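Local coordinates for cytochrome P450 (Bacillus megaterium, PDB 5L92), which binds heme and the steroid corticosterone and, as a cytochrome P450 monooxygenase, probably hydroxylates steroids with molecular oxygen, at residues D157-Q160 / F161-S165; K187-A190 / N191-E195. All blocks are in the same frame, centred on the assembly; numbering follows the deposited sequence.

Contact 1: residues D157-Q160 / F161-S165; sequences DQRQ and FKDWS
Phe161 N donates to Asp157 O at 3.1 Å, which sets the first turn of helix 158-169; Lys162, Asp163 and Trp164 follow with bonds to Gln158, Arg159 and Gln160, the last of them, Trp164 N to Gln160 O, at 2.9 Å. Asp157 sits at the N-cap position, but its carboxylate does not cap: OD2 bonds to the hydroxyl of Tyr197, on helix 177-207. The CB methylene of Asp157, meanwhile, lies over a face of the Phe161 ring, 4.0 Å from the ring centroid, a CH-pi contact. One turn on, the pattern recurs: Gln160 CB stands over the six-membered ring of Trp164, 4.1 Å from its centroid and 14° off the normal. The rest of Gln160 runs alongside the indole, extended beyond CG, and brings OE1 to 3.4 Å from Trp164 CZ2, with amide and ring planes 49° apart. On another flank Gln158 and Lys162 lie side by side, NE2 of Gln158 being 3.9 Å from Lys162 CD; their polar ends go to Tyr140 OH and to Asp166. Ser165 OG turns back to Phe161 O at 2.9 Å, on the opposite face of that carbonyl from Ser165 N, so two donors grip the one oxygen. The side chains therefore meet mainly through aliphatic carbon on aromatic faces, while Asp157 and Gln158 send their polar ends outside this helix.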
# COMPACT_ATOMS: atom_id res chain seq x y z
N ASP A 157 19.87 -3.61 7.67
CA ASP A 157 18.89 -4.64 7.97
C ASP A 157 17.81 -4.77 6.90
O ASP A 157 16.83 -5.48 7.14
CB ASP A 157 18.25 -4.35 9.33
CG ASP A 157 19.24 -4.46 10.46
OD1 ASP A 157 20.25 -5.18 10.28
OD2 ASP A 157 19.02 -3.83 11.52
N GLN A 158 17.97 -4.13 5.73
CA GLN A 158 16.94 -4.14 4.69
C GLN A 158 16.43 -5.54 4.38
O GLN A 158 15.24 -5.73 4.13
CB GLN A 158 17.47 -3.48 3.41
CG GLN A 158 16.59 -3.66 2.12
CD GLN A 158 16.99 -4.90 1.30
OE1 GLN A 158 18.15 -5.05 0.94
NE2 GLN A 158 16.02 -5.78 1.00
N ARG A 159 17.30 -6.54 4.37
CA ARG A 159 16.89 -7.86 3.93
C ARG A 159 15.98 -8.54 4.95
O ARG A 159 15.03 -9.23 4.58
CB ARG A 159 18.11 -8.71 3.62
CG ARG A 159 17.79 -10.18 3.32
CD ARG A 159 19.06 -11.00 3.06
NE ARG A 159 20.10 -10.15 2.47
CZ ARG A 159 21.15 -9.67 3.14
NH1 ARG A 159 21.34 -9.96 4.41
NH2 ARG A 159 22.01 -8.89 2.50
N GLN A 160 16.24 -8.34 6.25
CA GLN A 160 15.28 -8.81 7.25
C GLN A 160 13.94 -8.11 7.10
O GLN A 160 12.88 -8.75 7.14
CB GLN A 160 15.80 -8.57 8.67
CG GLN A 160 17.08 -9.28 9.03
CD GLN A 160 17.31 -9.30 10.55
OE1 GLN A 160 16.64 -10.05 11.26
NE2 GLN A 160 18.23 -8.48 11.04
N PHE A 161 13.98 -6.77 6.97
CA PHE A 161 12.77 -5.96 6.80
C PHE A 161 11.88 -6.52 5.69
O PHE A 161 10.67 -6.72 5.86
CB PHE A 161 13.13 -4.52 6.45
CG PHE A 161 13.88 -3.79 7.51
CD1 PHE A 161 13.95 -4.26 8.80
CD2 PHE A 161 14.52 -2.60 7.19
CE1 PHE A 161 14.63 -3.56 9.77
CE2 PHE A 161 15.22 -1.88 8.16
CZ PHE A 161 15.27 -2.36 9.45
N LYS A 162 12.49 -6.80 4.53
CA LYS A 162 11.73 -7.30 3.39
C LYS A 162 11.09 -8.64 3.70
O LYS A 162 9.90 -8.84 3.44
CB LYS A 162 12.63 -7.44 2.17
CG LYS A 162 11.85 -7.62 0.84
CD LYS A 162 12.81 -7.57 -0.35
CE LYS A 162 12.09 -7.77 -1.68
NZ LYS A 162 11.18 -8.96 -1.62
N ASP A 163 11.88 -9.60 4.20
CA ASP A 163 11.33 -10.92 4.49
C ASP A 163 10.20 -10.85 5.50
O ASP A 163 9.16 -11.49 5.32
CB ASP A 163 12.43 -11.87 4.98
CG ASP A 163 13.46 -12.12 3.92
OD1 ASP A 163 13.16 -11.80 2.74
OD2 ASP A 163 14.56 -12.60 4.26
N TRP A 164 10.40 -10.11 6.60
CA TRP A 164 9.32 -9.95 7.58
C TRP A 164 8.10 -9.35 6.93
O TRP A 164 6.97 -9.81 7.15
CB TRP A 164 9.75 -9.06 8.75
CG TRP A 164 10.65 -9.69 9.71
CD1 TRP A 164 10.69 -11.00 10.07
CD2 TRP A 164 11.66 -9.02 10.48
NE1 TRP A 164 11.66 -11.19 11.00
CE2 TRP A 164 12.28 -9.99 11.27
CE3 TRP A 164 12.10 -7.69 10.56
CZ2 TRP A 164 13.34 -9.69 12.15
CZ3 TRP A 164 13.13 -7.38 11.43
CH2 TRP A 164 13.74 -8.38 12.21
N SER A 165 8.32 -8.31 6.10
CA SER A 165 7.19 -7.59 5.51
C SER A 165 6.47 -8.45 4.50
O SER A 165 5.23 -8.44 4.46
CB SER A 165 7.65 -6.28 4.87
OG SER A 165 8.15 -5.36 5.81

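Contact 2: residues K187-A190 / N191-E195; sequences KMKA and NDELE
Lys187 O receives two donors from Asn191, the usual backbone bond and a second from the side-chain amide, within one turn of the long helix 177-207, part of which is predicted to form a coiled coil. Asn191 N lies 2.9 Å from Lys187 O in a nearly straight bond. Asn191 ND2 comes to 3.0 Å of the same Lys187 O from well above the carbonyl plane, 64° out of it, and its N-H...O angle is a bent 144°. A chi1 of -86° helps, keeping Asn191 CG beside its own backbone N so that the amide can fold back over the preceding turn. Met188 O is also doubly used: Asp192 N donates to it, and a water gives one hydrogen to Met188 O at 2.7 Å and the other to Asp192 OD1 at 2.9 Å, bridging carbonyl and carboxylate. Lys189 O and Ala190 O take the amides of Glu193 and Leu194. The ammonium of Lys187 is satisfied by Ile168 O and Ala170 O, at the end of helix 158-169 and just past it, while Glu193 OE1 probably accepts from the indole of Trp164. The extended chains of Lys189 and Glu193 cross obliquely; their opposite charges probably attract, though NZ of Lys189 stands 4.3 Å from Glu193 OE2, beyond a salt bridge, and the nearer approach is by carbon, Lys189 CE to Glu193 OE2 at 3.4 Å.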
# COMPACT_ATOMS: atom_id res chain seq x y z
N LYS A 187 3.19 -15.91 10.17
CA LYS A 187 2.90 -14.51 10.46
C LYS A 187 3.14 -14.20 11.95
O LYS A 187 3.81 -13.21 12.28
CB LYS A 187 1.48 -14.20 10.04
CG LYS A 187 1.34 -14.14 8.47
CD LYS A 187 -0.06 -13.83 8.00
CE LYS A 187 -0.15 -13.89 6.47
NZ LYS A 187 -0.42 -12.56 5.89
N MET A 188 2.66 -15.05 12.85
CA MET A 188 2.88 -14.83 14.28
C MET A 188 4.37 -14.78 14.61
O MET A 188 4.81 -13.94 15.40
CB MET A 188 2.19 -15.93 15.08
CG MET A 188 0.69 -15.87 15.07
SD MET A 188 0.01 -17.36 15.83
CE MET A 188 0.15 -16.98 17.59
N LYS A 189 5.16 -15.64 14.00
CA LYS A 189 6.60 -15.61 14.23
C LYS A 189 7.24 -14.32 13.72
O LYS A 189 8.17 -13.78 14.35
CB LYS A 189 7.24 -16.84 13.60
CG LYS A 189 8.75 -16.81 13.55
CD LYS A 189 9.34 -18.13 13.06
CE LYS A 189 10.80 -18.29 13.51
NZ LYS A 189 11.51 -19.31 12.68
N ALA A 190 6.79 -13.82 12.57
CA ALA A 190 7.34 -12.58 12.01
C ALA A 190 6.95 -11.37 12.85
O ALA A 190 7.78 -10.48 13.09
CB ALA A 190 6.86 -12.40 10.57
N ASN A 191 5.69 -11.31 13.30
CA ASN A 191 5.26 -10.28 14.25
C ASN A 191 6.15 -10.25 15.47
O ASN A 191 6.60 -9.18 15.90
CB ASN A 191 3.82 -10.52 14.71
CG ASN A 191 2.81 -9.93 13.80
OD1 ASN A 191 2.56 -8.72 13.84
ND2 ASN A 191 2.18 -10.77 12.99
N ASP A 192 6.39 -11.42 16.07
CA ASP A 192 7.23 -11.52 17.27
C ASP A 192 8.60 -10.92 17.04
O ASP A 192 9.08 -10.10 17.83
CB ASP A 192 7.38 -12.99 17.68
CG ASP A 192 6.52 -13.35 18.89
OD1 ASP A 192 5.41 -12.78 19.07
OD2 ASP A 192 6.97 -14.23 19.67
N GLU A 193 9.27 -11.38 15.98
CA GLU A 193 10.62 -10.93 15.64
C GLU A 193 10.66 -9.45 15.27
O GLU A 193 11.57 -8.71 15.69
CB GLU A 193 11.14 -11.79 14.48
CG GLU A 193 11.56 -13.23 14.88
CD GLU A 193 11.89 -14.10 13.68
OE1 GLU A 193 11.69 -13.65 12.54
OE2 GLU A 193 12.36 -15.24 13.87
N LEU A 194 9.65 -8.98 14.52
CA LEU A 194 9.52 -7.54 14.28
C LEU A 194 9.39 -6.77 15.60
O LEU A 194 10.06 -5.76 15.81
CB LEU A 194 8.31 -7.25 13.41
CG LEU A 194 8.37 -7.38 11.89
CD1 LEU A 194 6.94 -7.37 11.30
CD2 LEU A 194 9.19 -6.25 11.36
N GLU A 195 8.47 -7.19 16.45
CA GLU A 195 8.34 -6.55 17.76
C GLU A 195 9.65 -6.54 18.52
O GLU A 195 10.09 -5.49 18.99
CB GLU A 195 7.25 -7.25 18.57
CG GLU A 195 5.88 -6.92 18.02
CD GLU A 195 4.81 -7.69 18.69
OE1 GLU A 195 5.06 -8.08 19.84
OE2 GLU A 195 3.74 -7.92 18.07
O HOH W 1 3.10 -13.04 17.30

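How the contacts relate
Contact 1 comes first along the chain, on helix 158-169, and contact 2 follows on the next helix, 177-207; their centres are 12 Å apart, on the same side of the chain's centre. Trp164 joins them: its NE1 probably bonds to Glu193 OE1 at 2.9 Å, and its ring packs against Leu194 and Ala190. Both helices also touch helix 229-245, where Phe161 and Leu194 each meet Leu240. That helix supplies Leu238, Ile241 and Ala242 to the corticosterone pocket, with Thr246 just past its end, and helix 158-169 supplies Ile168. The two turns thus belong to the helical packing beside the steroid pocket of the P450 fold.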